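Local coordinates for deoxyribodipyrimidine photo-lyase (Oryza sativa Japonica Group, PDB 3UMV), which uses light to split cyclobutane pyrimidine dimers in UV-damaged DNA back into two pyrimidines, with one bound FAD as cofactor, at residues A[348-351]-A[352-356]; A[361-365]-A[366-370]; A[400-403]-A[404-408]; A[414-417]-A[418-422]. One frame throughout, in Å; residues are numbered along the deposited sequence.

Interaction 1: residues A[348-351]-A[352-356]; sequences RKTL and MDHAA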
loop_
_atom_site.group_PDB
_atom_site.type_symbol
_atom_site.label_atom_id
_atom_site.label_comp_id
_atom_site.label_asym_id
_atom_site.label_seq_id
_atom_site.Cartn_x
_atom_site.Cartn_y
_atom_site.Cartn_z
ATOM N N ARG A 348 -10.945 -21.962 7.596
ATOM C CA ARG A 348 -12.227 -21.677 8.230
ATOM C C ARG A 348 -12.670 -22.828 9.108
ATOM O O ARG A 348 -13.082 -22.621 10.247
ATOM C CB ARG A 348 -13.294 -21.335 7.187
ATOM C CG ARG A 348 -13.012 -20.013 6.479
ATOM C CD ARG A 348 -14.050 -19.632 5.428
ATOM N NE ARG A 348 -13.835 -20.248 4.115
ATOM C CZ ARG A 348 -14.637 -21.167 3.580
ATOM N NH1 ARG A 348 -15.689 -21.611 4.258
ATOM N NH2 ARG A 348 -14.387 -21.653 2.365
ATOM N N LYS A 349 -12.562 -24.045 8.588
ATOM C CA LYS A 349 -13.025 -25.221 9.325
ATOM C C LYS A 349 -12.206 -25.474 10.592
ATOM O O LYS A 349 -12.753 -25.794 11.649
ATOM C CB LYS A 349 -13.035 -26.447 8.420
ATOM C CG LYS A 349 -14.137 -26.380 7.372
ATOM C CD LYS A 349 -13.990 -27.455 6.313
ATOM C CE LYS A 349 -14.419 -28.807 6.819
ATOM N NZ LYS A 349 -14.275 -29.889 5.790
ATOM N N THR A 350 -10.893 -25.323 10.495
ATOM C CA THR A 350 -10.068 -25.588 11.664
ATOM C C THR A 350 -10.316 -24.545 12.753
ATOM O O THR A 350 -10.344 -24.868 13.930
ATOM C CB THR A 350 -8.561 -25.700 11.329
ATOM O OG1 THR A 350 -7.885 -26.322 12.429
ATOM C CG2 THR A 350 -7.952 -24.339 11.100
ATOM N N LEU A 351 -10.510 -23.289 12.354
ATOM C CA LEU A 351 -10.832 -22.251 13.318
ATOM C C LEU A 351 -12.202 -22.503 13.960
ATOM O O LEU A 351 -12.360 -22.326 15.173
ATOM C CB LEU A 351 -10.745 -20.870 12.668
ATOM C CG LEU A 351 -9.311 -20.354 12.495
ATOM C CD1 LEU A 351 -9.280 -19.104 11.627
ATOM C CD2 LEU A 351 -8.686 -20.074 13.861
ATOM N N MET A 352 -13.164 -22.969 13.163
ATOM C CA MET A 352 -14.498 -23.286 13.678
ATOM C C MET A 352 -14.454 -24.464 14.648
ATOM O O MET A 352 -15.118 -24.441 15.685
ATOM C CB MET A 352 -15.479 -23.579 12.537
ATOM C CG MET A 352 -15.772 -22.359 11.660
ATOM S SD MET A 352 -16.795 -22.734 10.228
ATOM C CE MET A 352 -18.338 -23.140 11.048
ATOM N N ASP A 353 -13.681 -25.490 14.299
ATOM C CA ASP A 353 -13.516 -26.665 15.152
ATOM C C ASP A 353 -13.014 -26.300 16.541
ATOM O O ASP A 353 -13.252 -27.026 17.509
ATOM C CB ASP A 353 -12.513 -27.655 14.540
ATOM C CG ASP A 353 -13.036 -28.341 13.308
ATOM O OD1 ASP A 353 -14.270 -28.348 13.105
ATOM O OD2 ASP A 353 -12.203 -28.883 12.536
ATOM N N HIS A 354 -12.301 -25.184 16.638
ATOM C CA HIS A 354 -11.676 -24.813 17.895
ATOM C C HIS A 354 -12.299 -23.583 18.525
ATOM O O HIS A 354 -11.775 -23.028 19.491
ATOM C CB HIS A 354 -10.169 -24.670 17.692
ATOM C CG HIS A 354 -9.498 -25.983 17.460
ATOM N ND1 HIS A 354 -8.976 -26.737 18.487
ATOM C CD2 HIS A 354 -9.310 -26.704 16.331
ATOM C CE1 HIS A 354 -8.477 -27.858 18.000
ATOM N NE2 HIS A 354 -8.661 -27.861 16.694
ATOM N N ALA A 355 -13.445 -23.180 17.978
ATOM C CA ALA A 355 -14.145 -21.996 18.454
ATOM C C ALA A 355 -14.521 -22.098 19.936
ATOM O O ALA A 355 -14.652 -21.088 20.614
ATOM C CB ALA A 355 -15.398 -21.743 17.613
ATOM N N ALA A 356 -14.701 -23.313 20.436
ATOM C CA ALA A 356 -15.177 -23.486 21.808
ATOM C C ALA A 356 -14.059 -23.658 22.825
ATOM O O ALA A 356 -14.309 -23.643 24.029
ATOM C CB ALA A 356 -16.160 -24.662 21.895
HETATM O O HOH W 1 -9.270 -28.680 12.864
#

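Interaction 2: residues A[361-365]-A[366-370]; sequences HIYTR and EQLEN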
loop_
_atom_site.group_PDB
_atom_site.type_symbol
_atom_site.label_atom_id
_atom_site.label_comp_id
_atom_site.label_asym_id
_atom_site.label_seq_id
_atom_site.Cartn_x
_atom_site.Cartn_y
_atom_site.Cartn_z
ATOM N N HIS A 361 -6.008 -16.419 27.930
ATOM C CA HIS A 361 -6.237 -15.021 28.266
ATOM C C HIS A 361 -7.249 -14.422 27.300
ATOM O O HIS A 361 -7.332 -14.834 26.148
ATOM C CB HIS A 361 -4.945 -14.211 28.164
ATOM C CG HIS A 361 -3.837 -14.725 29.022
ATOM N ND1 HIS A 361 -3.641 -14.292 30.316
ATOM C CD2 HIS A 361 -2.866 -15.635 28.775
ATOM C CE1 HIS A 361 -2.597 -14.917 30.831
ATOM N NE2 HIS A 361 -2.111 -15.741 29.919
ATOM N N ILE A 362 -8.017 -13.447 27.780
ATOM C CA ILE A 362 -8.904 -12.668 26.928
ATOM C C ILE A 362 -8.607 -11.198 27.216
ATOM O O ILE A 362 -8.726 -10.755 28.363
ATOM C CB ILE A 362 -10.402 -12.990 27.196
ATOM C CG1 ILE A 362 -10.749 -14.429 26.792
ATOM C CG2 ILE A 362 -11.307 -12.064 26.420
ATOM C CD1 ILE A 362 -10.810 -14.640 25.280
ATOM N N TYR A 363 -8.169 -10.458 26.203
ATOM C CA TYR A 363 -7.986 -9.012 26.323
ATOM C C TYR A 363 -8.995 -8.278 25.473
ATOM O O TYR A 363 -9.363 -8.748 24.402
ATOM C CB TYR A 363 -6.570 -8.586 25.900
ATOM C CG TYR A 363 -5.519 -9.080 26.853
ATOM C CD1 TYR A 363 -4.614 -10.067 26.478
ATOM C CD2 TYR A 363 -5.465 -8.596 28.152
ATOM C CE1 TYR A 363 -3.673 -10.541 27.371
ATOM C CE2 TYR A 363 -4.532 -9.060 29.045
ATOM C CZ TYR A 363 -3.640 -10.026 28.660
ATOM O OH TYR A 363 -2.714 -10.484 29.569
ATOM N N THR A 364 -9.435 -7.115 25.940
ATOM C CA THR A 364 -10.323 -6.287 25.146
ATOM C C THR A 364 -9.500 -5.531 24.121
ATOM O O THR A 364 -8.265 -5.483 24.199
ATOM C CB THR A 364 -11.073 -5.251 26.010
ATOM O OG1 THR A 364 -10.140 -4.328 26.585
ATOM C CG2 THR A 364 -11.840 -5.935 27.122
ATOM N N ARG A 365 -10.193 -4.915 23.175
ATOM C CA ARG A 365 -9.528 -4.086 22.179
ATOM C C ARG A 365 -8.761 -2.941 22.843
ATOM O O ARG A 365 -7.616 -2.666 22.476
ATOM C CB ARG A 365 -10.540 -3.571 21.150
ATOM C CG ARG A 365 -9.964 -2.589 20.141
ATOM C CD ARG A 365 -10.987 -2.251 19.057
ATOM N NE ARG A 365 -11.322 -3.438 18.270
ATOM C CZ ARG A 365 -11.948 -3.423 17.094
ATOM N NH1 ARG A 365 -12.328 -2.277 16.545
ATOM N NH2 ARG A 365 -12.202 -4.560 16.469
ATOM N N GLU A 366 -9.373 -2.300 23.839
ATOM C CA GLU A 366 -8.717 -1.196 24.538
ATOM C C GLU A 366 -7.415 -1.631 25.210
ATOM O O GLU A 366 -6.407 -0.933 25.119
ATOM C CB GLU A 366 -9.661 -0.529 25.556
ATOM C CG GLU A 366 -9.023 0.612 26.368
ATOM C CD GLU A 366 -8.514 0.170 27.750
ATOM O OE1 GLU A 366 -9.257 -0.533 28.480
ATOM O OE2 GLU A 366 -7.368 0.533 28.109
ATOM N N GLN A 367 -7.442 -2.790 25.866
ATOM C CA GLN A 367 -6.265 -3.334 26.549
ATOM C C GLN A 367 -5.135 -3.682 25.576
ATOM O O GLN A 367 -3.963 -3.432 25.870
ATOM C CB GLN A 367 -6.636 -4.567 27.369
ATOM C CG GLN A 367 -7.422 -4.235 28.639
ATOM C CD GLN A 367 -8.099 -5.443 29.257
ATOM O OE1 GLN A 367 -8.282 -6.465 28.609
ATOM N NE2 GLN A 367 -8.494 -5.320 30.531
ATOM N N LEU A 368 -5.493 -4.267 24.439
ATOM C CA LEU A 368 -4.515 -4.543 23.388
ATOM C C LEU A 368 -3.947 -3.245 22.840
ATOM O O LEU A 368 -2.729 -3.081 22.715
ATOM C CB LEU A 368 -5.160 -5.362 22.270
ATOM C CG LEU A 368 -5.590 -6.783 22.660
ATOM C CD1 LEU A 368 -6.502 -7.418 21.611
ATOM C CD2 LEU A 368 -4.379 -7.672 22.941
ATOM N N GLU A 369 -4.826 -2.316 22.502
ATOM C CA GLU A 369 -4.385 -1.053 21.915
ATOM C C GLU A 369 -3.385 -0.320 22.807
ATOM O O GLU A 369 -2.440 0.306 22.324
ATOM C CB GLU A 369 -5.569 -0.144 21.637
ATOM C CG GLU A 369 -5.142 1.191 21.061
ATOM C CD GLU A 369 -6.255 1.901 20.353
ATOM O OE1 GLU A 369 -5.966 2.936 19.732
ATOM O OE2 GLU A 369 -7.414 1.432 20.407
ATOM N N ASN A 370 -3.605 -0.384 24.112
ATOM C CA ASN A 370 -2.741 0.313 25.052
ATOM C C ASN A 370 -1.591 -0.539 25.583
ATOM O O ASN A 370 -0.888 -0.121 26.508
ATOM C CB ASN A 370 -3.567 0.896 26.203
ATOM C CG ASN A 370 -4.452 2.038 25.749
ATOM O OD1 ASN A 370 -5.652 1.863 25.514
ATOM N ND2 ASN A 370 -3.856 3.211 25.591
HETATM O O HOH W 2 -9.941 -8.803 29.507
HETATM O O HOH W 3 -11.146 -2.738 28.671
#

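Interaction 3: residues A[400-403]-A[404-408]; sequences AKKI and LEWTS. With EDO (1,2-ethanediol), chain F.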
loop_
_atom_site.group_PDB
_atom_site.type_symbol
_atom_site.label_atom_id
_atom_site.label_comp_id
_atom_site.label_asym_id
_atom_site.label_seq_id
_atom_site.Cartn_x
_atom_site.Cartn_y
_atom_site.Cartn_z
ATOM N N ALA A 400 -0.050 -10.327 15.484
ATOM C CA ALA A 400 -1.399 -10.671 15.068
ATOM C C ALA A 400 -1.829 -12.053 15.567
ATOM O O ALA A 400 -2.999 -12.274 15.875
ATOM C CB ALA A 400 -1.541 -10.568 13.537
ATOM N N LYS A 401 -0.888 -12.987 15.625
ATOM C CA LYS A 401 -1.194 -14.313 16.136
ATOM C C LYS A 401 -1.565 -14.321 17.618
ATOM O O LYS A 401 -2.426 -15.107 18.048
ATOM C CB LYS A 401 -0.049 -15.273 15.855
ATOM C CG LYS A 401 0.046 -15.618 14.382
ATOM C CD LYS A 401 1.044 -16.722 14.121
ATOM C CE LYS A 401 1.110 -17.019 12.607
ATOM N NZ LYS A 401 -0.110 -17.718 12.128
ATOM N N LYS A 402 -0.925 -13.465 18.412
ATOM C CA LYS A 402 -1.332 -13.343 19.818
ATOM C C LYS A 402 -2.747 -12.781 19.950
ATOM O O LYS A 402 -3.486 -13.130 20.872
ATOM C CB LYS A 402 -0.354 -12.483 20.610
ATOM C CG LYS A 402 1.026 -13.093 20.774
ATOM C CD LYS A 402 0.953 -14.402 21.544
ATOM C CE LYS A 402 1.588 -15.519 20.747
ATOM N NZ LYS A 402 1.847 -16.749 21.569
ATOM N N ILE A 403 -3.146 -11.913 19.024
ATOM C CA ILE A 403 -4.497 -11.374 19.082
ATOM C C ILE A 403 -5.514 -12.500 18.886
ATOM O O ILE A 403 -6.519 -12.562 19.596
ATOM C CB ILE A 403 -4.689 -10.252 18.059
ATOM C CG1 ILE A 403 -3.737 -9.107 18.364
ATOM C CG2 ILE A 403 -6.123 -9.744 18.074
ATOM C CD1 ILE A 403 -3.789 -7.966 17.359
ATOM N N LEU A 404 -5.227 -13.416 17.964
ATOM C CA LEU A 404 -6.033 -14.635 17.820
ATOM C C LEU A 404 -6.075 -15.432 19.127
ATOM O O LEU A 404 -7.135 -15.930 19.560
ATOM C CB LEU A 404 -5.468 -15.516 16.705
ATOM C CG LEU A 404 -6.093 -16.907 16.582
ATOM C CD1 LEU A 404 -7.588 -16.796 16.269
ATOM C CD2 LEU A 404 -5.372 -17.720 15.508
ATOM N N GLU A 405 -4.921 -15.542 19.773
ATOM C CA GLU A 405 -4.822 -16.351 20.985
ATOM C C GLU A 405 -5.535 -15.741 22.193
ATOM O O GLU A 405 -5.913 -16.453 23.108
ATOM C CB GLU A 405 -3.352 -16.555 21.326
ATOM C CG GLU A 405 -3.089 -17.691 22.288
ATOM C CD GLU A 405 -1.610 -17.966 22.453
ATOM O OE1 GLU A 405 -1.271 -18.957 23.119
ATOM O OE2 GLU A 405 -0.786 -17.210 21.900
ATOM N N TRP A 406 -5.704 -14.425 22.197
ATOM C CA TRP A 406 -6.230 -13.733 23.363
ATOM C C TRP A 406 -7.562 -13.042 23.090
ATOM O O TRP A 406 -7.915 -12.089 23.773
ATOM C CB TRP A 406 -5.229 -12.678 23.857
ATOM C CG TRP A 406 -3.890 -13.234 24.205
ATOM C CD1 TRP A 406 -3.603 -14.505 24.623
ATOM C CD2 TRP A 406 -2.645 -12.540 24.137
ATOM N NE1 TRP A 406 -2.242 -14.633 24.835
ATOM C CE2 TRP A 406 -1.639 -13.438 24.538
ATOM C CE3 TRP A 406 -2.282 -11.240 23.770
ATOM C CZ2 TRP A 406 -0.291 -13.075 24.581
ATOM C CZ3 TRP A 406 -0.940 -10.877 23.831
ATOM C CH2 TRP A 406 0.032 -11.794 24.222
ATOM N N THR A 407 -8.296 -13.490 22.081
ATOM C CA THR A 407 -9.633 -12.948 21.886
ATOM C C THR A 407 -10.652 -14.064 21.741
ATOM O O THR A 407 -10.292 -15.229 21.567
ATOM C CB THR A 407 -9.714 -11.953 20.707
ATOM O OG1 THR A 407 -9.299 -12.598 19.499
ATOM C CG2 THR A 407 -8.821 -10.744 20.968
ATOM N N SER A 408 -11.926 -13.706 21.837
ATOM C CA SER A 408 -12.995 -14.698 21.918
ATOM C C SER A 408 -13.141 -15.591 20.677
ATOM O O SER A 408 -13.569 -16.743 20.786
ATOM C CB SER A 408 -14.335 -14.028 22.264
ATOM O OG SER A 408 -14.712 -13.104 21.254
HETATM C C1 EDO F . -3.040 -21.946 23.279
HETATM O O1 EDO F . -3.385 -20.680 23.695
HETATM C C2 EDO F . -3.006 -22.236 21.947
HETATM O O2 EDO F . -2.593 -23.478 21.532
#

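Interaction 4: residues A[414-417]-A[418-422]; sequences LSTA and IYLND. With FAD (flavin-adenine dinucleotide), chain I.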
loop_
_atom_site.group_PDB
_atom_site.type_symbol
_atom_site.label_atom_id
_atom_site.label_comp_id
_atom_site.label_asym_id
_atom_site.label_seq_id
_atom_site.Cartn_x
_atom_site.Cartn_y
_atom_site.Cartn_z
ATOM N N LEU A 414 -9.454 -10.837 13.968
ATOM C CA LEU A 414 -9.182 -10.252 12.656
ATOM C C LEU A 414 -9.586 -8.782 12.637
ATOM O O LEU A 414 -8.834 -7.921 12.156
ATOM C CB LEU A 414 -9.937 -11.027 11.577
ATOM C CG LEU A 414 -9.660 -10.755 10.106
ATOM C CD1 LEU A 414 -8.180 -10.994 9.785
ATOM C CD2 LEU A 414 -10.547 -11.685 9.280
ATOM N N SER A 415 -10.767 -8.488 13.173
ATOM C CA SER A 415 -11.274 -7.116 13.204
ATOM C C SER A 415 -10.365 -6.213 14.030
ATOM O O SER A 415 -10.105 -5.063 13.674
ATOM C CB SER A 415 -12.694 -7.098 13.781
ATOM O OG SER A 415 -13.183 -5.778 13.868
ATOM N N THR A 416 -9.887 -6.734 15.150
ATOM C CA THR A 416 -9.032 -5.940 16.029
ATOM C C THR A 416 -7.656 -5.690 15.405
ATOM O O THR A 416 -7.144 -4.566 15.438
ATOM C CB THR A 416 -8.935 -6.575 17.435
ATOM O OG1 THR A 416 -10.214 -6.475 18.074
ATOM C CG2 THR A 416 -7.932 -5.842 18.280
ATOM N N ALA A 417 -7.072 -6.726 14.818
ATOM C CA ALA A 417 -5.771 -6.585 14.150
ATOM C C ALA A 417 -5.842 -5.534 13.041
ATOM O O ALA A 417 -4.955 -4.687 12.911
ATOM C CB ALA A 417 -5.296 -7.946 13.587
ATOM N N ILE A 418 -6.896 -5.610 12.227
ATOM C CA ILE A 418 -7.053 -4.725 11.084
ATOM C C ILE A 418 -7.268 -3.307 11.576
ATOM O O ILE A 418 -6.664 -2.374 11.079
ATOM C CB ILE A 418 -8.235 -5.192 10.163
ATOM C CG1 ILE A 418 -7.838 -6.461 9.406
ATOM C CG2 ILE A 418 -8.666 -4.103 9.195
ATOM C CD1 ILE A 418 -9.004 -7.097 8.644
ATOM N N TYR A 419 -8.098 -3.149 12.598
ATOM C CA TYR A 419 -8.340 -1.828 13.160
ATOM C C TYR A 419 -7.040 -1.195 13.659
ATOM O O TYR A 419 -6.753 -0.049 13.341
ATOM C CB TYR A 419 -9.372 -1.914 14.290
ATOM C CG TYR A 419 -9.357 -0.740 15.247
ATOM C CD1 TYR A 419 -9.977 0.461 14.931
ATOM C CD2 TYR A 419 -8.700 -0.839 16.466
ATOM C CE1 TYR A 419 -9.942 1.535 15.814
ATOM C CE2 TYR A 419 -8.665 0.219 17.356
ATOM C CZ TYR A 419 -9.282 1.402 17.024
ATOM O OH TYR A 419 -9.237 2.448 17.922
ATOM N N LEU A 420 -6.257 -1.944 14.430
ATOM C CA LEU A 420 -5.004 -1.419 14.970
ATOM C C LEU A 420 -3.980 -1.114 13.880
ATOM O O LEU A 420 -3.345 -0.064 13.891
ATOM C CB LEU A 420 -4.413 -2.394 15.981
ATOM C CG LEU A 420 -5.249 -2.473 17.260
ATOM C CD1 LEU A 420 -4.727 -3.560 18.188
ATOM C CD2 LEU A 420 -5.279 -1.110 17.954
ATOM N N ASN A 421 -3.829 -2.050 12.956
ATOM C CA ASN A 421 -2.905 -1.903 11.840
ATOM C C ASN A 421 -3.225 -0.648 11.016
ATOM O O ASN A 421 -2.357 0.163 10.705
ATOM C CB ASN A 421 -2.980 -3.170 10.982
ATOM C CG ASN A 421 -2.012 -3.151 9.808
ATOM O OD1 ASN A 421 -0.882 -3.629 9.921
ATOM N ND2 ASN A 421 -2.454 -2.597 8.678
ATOM N N ASP A 422 -4.493 -0.490 10.677
ATOM C CA ASP A 422 -4.927 0.659 9.888
ATOM C C ASP A 422 -4.855 1.975 10.664
ATOM O O ASP A 422 -4.632 3.028 10.078
ATOM C CB ASP A 422 -6.341 0.407 9.361
ATOM C CG ASP A 422 -6.371 -0.617 8.224
ATOM O OD1 ASP A 422 -5.323 -1.231 7.894
ATOM O OD2 ASP A 422 -7.447 -0.779 7.624
HETATM P PA FAD I . 11.084 -5.188 3.642
HETATM O O1A FAD I . 11.439 -6.471 4.331
HETATM O O2A FAD I . 12.261 -4.320 3.293
HETATM O O5B FAD I . 10.222 -5.544 2.342
HETATM C C5B FAD I . 10.278 -4.763 1.169
HETATM C C4B FAD I . 8.889 -4.685 0.528
HETATM O O4B FAD I . 8.375 -5.971 0.214
HETATM C C3B FAD I . 7.865 -4.084 1.470
HETATM O O3B FAD I . 7.902 -2.677 1.448
HETATM C C2B FAD I . 6.587 -4.610 0.886
HETATM O O2B FAD I . 6.271 -3.886 -0.288
HETATM C C1B FAD I . 6.986 -6.000 0.459
HETATM N N9A FAD I . 6.667 -6.985 1.506
HETATM C C8A FAD I . 7.487 -7.449 2.500
HETATM N N7A FAD I . 6.784 -8.350 3.226
HETATM C C5A FAD I . 5.525 -8.449 2.714
HETATM C C6A FAD I . 4.390 -9.201 3.041
HETATM N N6A FAD I . 4.409 -10.130 3.996
HETATM N N1A FAD I . 3.241 -9.067 2.294
HETATM C C2A FAD I . 3.214 -8.204 1.223
HETATM N N3A FAD I . 4.329 -7.461 0.905
HETATM C C4A FAD I . 5.461 -7.595 1.630
HETATM N N1 FAD I . 2.570 -4.439 4.693
HETATM C C2 FAD I . 2.159 -3.209 4.269
HETATM O O2 FAD I . 2.714 -2.731 3.278
HETATM N N3 FAD I . 1.136 -2.544 4.923
HETATM C C4 FAD I . 0.525 -3.109 6.028
HETATM O O4 FAD I . -0.384 -2.511 6.612
HETATM C C4X FAD I . 0.943 -4.367 6.444
HETATM N N5 FAD I . 0.385 -4.977 7.544
HETATM C C5X FAD I . 0.800 -6.236 7.932
HETATM C C6 FAD I . 0.202 -6.863 9.033
HETATM C C7 FAD I . 0.623 -8.135 9.431
HETATM C C7M FAD I . -0.045 -8.793 10.610
HETATM C C8 FAD I . 1.650 -8.768 8.725
HETATM C C8M FAD I . 2.147 -10.131 9.106
HETATM C C9 FAD I . 2.240 -8.133 7.645
HETATM C C9A FAD I . 1.817 -6.878 7.248
HETATM N N10 FAD I . 2.415 -6.252 6.173
HETATM C C10 FAD I . 1.964 -5.015 5.782
HETATM C "C1'" FAD I . 3.541 -6.906 5.386
HETATM C "C2'" FAD I . 4.971 -6.570 5.916
HETATM O "O2'" FAD I . 5.127 -6.728 7.332
HETATM C "C3'" FAD I . 5.459 -5.156 5.549
HETATM O "O3'" FAD I . 5.277 -4.949 4.173
HETATM C "C4'" FAD I . 6.934 -4.919 5.880
HETATM O "O4'" FAD I . 7.150 -5.115 7.265
HETATM C "C5'" FAD I . 7.294 -3.497 5.452
HETATM O "O5'" FAD I . 8.537 -3.034 5.922
HETATM P P FAD I . 9.744 -2.839 4.882
HETATM O O1P FAD I . 9.299 -2.011 3.692
HETATM O O2P FAD I . 10.925 -2.240 5.600
HETATM O O3P FAD I . 9.991 -4.399 4.556
#

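Interaction 1: residues A[348-351]-A[352-356]
Thr350 OG1, which stands 4.2 Å from His354 CD2, is gripped by two partners. It gives its proton to a water at 2.8 Å and takes the backbone N-H of Lys457. The same water donates to Asp353 OD2, so a bridge of one molecule spans the threonine and the carboxylate three residues on. What aims the hydroxyl this way is a first torsion of -164°, with OG1 opposite the backbone N and the methyl CG2 left in the tighter slot. The imidazole of His354 comes edge-on: CD2 lies 3.2 Å from Thr350 O, close to the ring plane, and the water sits at the ring edge too. Both ring nitrogens have carboxylate partners, ND1 at Asp357 and NE2 at Glu451, which would probably favour a charged imidazolium and may make the C-H at CD2 more polar. Beneath the side chains the backbone pattern changes. Asp353 N reaches Lys349 O at 2.8 Å in a regular helical bond, but His354 N has just a weak bond to Thr350 O and a better one, 3.2 Å, to Leu351 O, met from above the carbonyl plane. Met352 lays CG 3.0 Å from Arg348 O. Leu351 turns its branches onto Leu340 and Ile458. This shift from four-residue toward three-residue bonding marks the tightened C-terminal end of helix 345-353, where the chain leaves the alpha-helix for a turn.

Interaction 2: residues A[361-365]-A[366-370]
Gln367 folds back over Thr364, and its side chain can be followed outward atom by atom. CB sits 3.6 Å from Thr364 OG1, and CG comes a little closer, 3.4 Å from the same hydroxyl oxygen. With chi1 at -73° CG runs beside the backbone N, and the chain beyond it is extended, which carries the amide back along the threonine to the residues before the helix. CD passes Thr364 OG1 as well. At the tip OE1 accepts the backbone N-H of Thr364 at 3.0 Å, in a nearly straight bond whose donor is tilted from the carbonyl plane, and a water that also donates to Ile362 O adds a second hydrogen. The same OE1 meets the edge of the Tyr363 ring, 3.6 Å from CD2, with ring and amide planes 77° apart. In return Gln367 N donates to Thr364 OG1 at 3.2 Å. This reciprocal pair is a capping box, with Thr364 as N-cap of helix 365-369: it gives Gln367 N, in the first turn, an acceptor that no preceding turn supplies, and ties down the N-H of the cap residue as well. A second water joins Thr364 OG1 to Glu366 OE1. The buried Leu368 packs its CD2 3.8 Å from Tyr363 CB, while the tyrosine hydroxyl bonds to His374 and its ring meets Trp406 edge-to-face. Arg365 sends NH2 to the hydroxyls of Ser415 and Thr416. Farther along, the carboxylate of Glu369 pairs with Lys423 and takes the hydroxyls of Tyr419 and Tyr424.

Interaction 3: residues A[400-403]-A[404-408]
Lys402 lies under the indole of Trp406 where helix 393-405 gives way to a loop. The indole is predicted to be one of three tryptophans, with Trp378 and Trp399, that pass electrons as radicals. The tight part is the meeting of lysine and indole. Lys402 CB makes a CH-pi contact 3.7 Å from the centroid of the six-membered ring of Trp406, 14° off its normal, and Lys402 CD comes within 3.5 Å of Trp406 CZ2. Lys402 O stands over the same ring system, 3.2 Å above its plane and offset toward the rim, while taking a weak bond from Trp406 N. Trp378 meets the indole edge-to-face. Replacing Trp406 with an alanine would probably strip the cover from the Lys402 methylenes and take away the edge-to-face contact with Trp378. Beyond the ring the lysine chain bends twice, at chi2 and at an unusual chi3 of 125°, and comes to lie alongside Glu405. Its NZ closes a salt bridge to Glu405 OE2 at 2.7 Å, on the syn lone pair, and also bonds to Met461 O. That positive charge probably eases the closeness of Glu360, whose carboxylate lies near Glu405 OE1. Around this second oxygen the protein packs less completely. Tyr460 OH bonds to it, and a 1,2-ethanediol, probably from the crystallisation liquor, is lodged next to it, with its O1 donating to Glu405 OE1 at 2.8 Å.

Interaction 4: residues A[414-417]-A[418-422]
Asn421 is held in the helix by an ordinary bond, its N donating to Ala417 O at 2.9 Å, yet it points its amide out of that helix at the flavin. Its CG is trans to the backbone N (chi1 -178°), which carries the amide away from the preceding turn. ND2 donates to FAD O4 at 2.9 Å in a nearly straight bond, and its other hydrogen goes to Asp422 OD1 at 3.3 Å, with the carboxylate oxygen in the amide plane. Two bonds therefore fix the rotation of the amide, and Asn421 OD1 is left 3.0 Å from FAD N5, as an asparagine faces N5 in other photolyases. Asp422 OD1 also takes the N-H of Arg429, so the aspartate acts as a second-shell residue that orients the first. A leucine in place of Asn421 would probably leave FAD O4 without this donor and the N5 edge of the flavin facing a hydrocarbon. The rest is helix-face packing. Leu414 CG and Ile418 CD1 lie side by side at 4.0 Å, and Thr416 CG2 runs next to Leu420 CD1 at 3.9 Å. Helix 410-424 is set among several others: Ala417 fits against Ile403 of helix 393-405 and against Cys437 and Ile441 of helix 431-442, Leu420 touches Trp399, and Thr416 packs on Leu368 of helix 365-369.

The four contacts follow one another along the chain in the helical, FAD-binding part of the photolyase, on helices 345-353, 365-369, 393-405 and 410-424. Interactions 2, 3 and 4 form a cluster, with centres 10 to 12 Å apart: the backbones of Tyr363 and Trp406 are hydrogen-bonded, Ile362 packs on Thr407, and Glu369 CB lies against Leu420 CD2. Interaction 1 is more peripheral, its centre about 14 Å from that of interaction 3, which it touches through Leu351 and Leu404. The cluster thus runs from the flavin at interaction 4 to the surface capping box of interaction 2; it includes Trp406 and lies against Trp378 and Trp399, all three predicted to pass electrons.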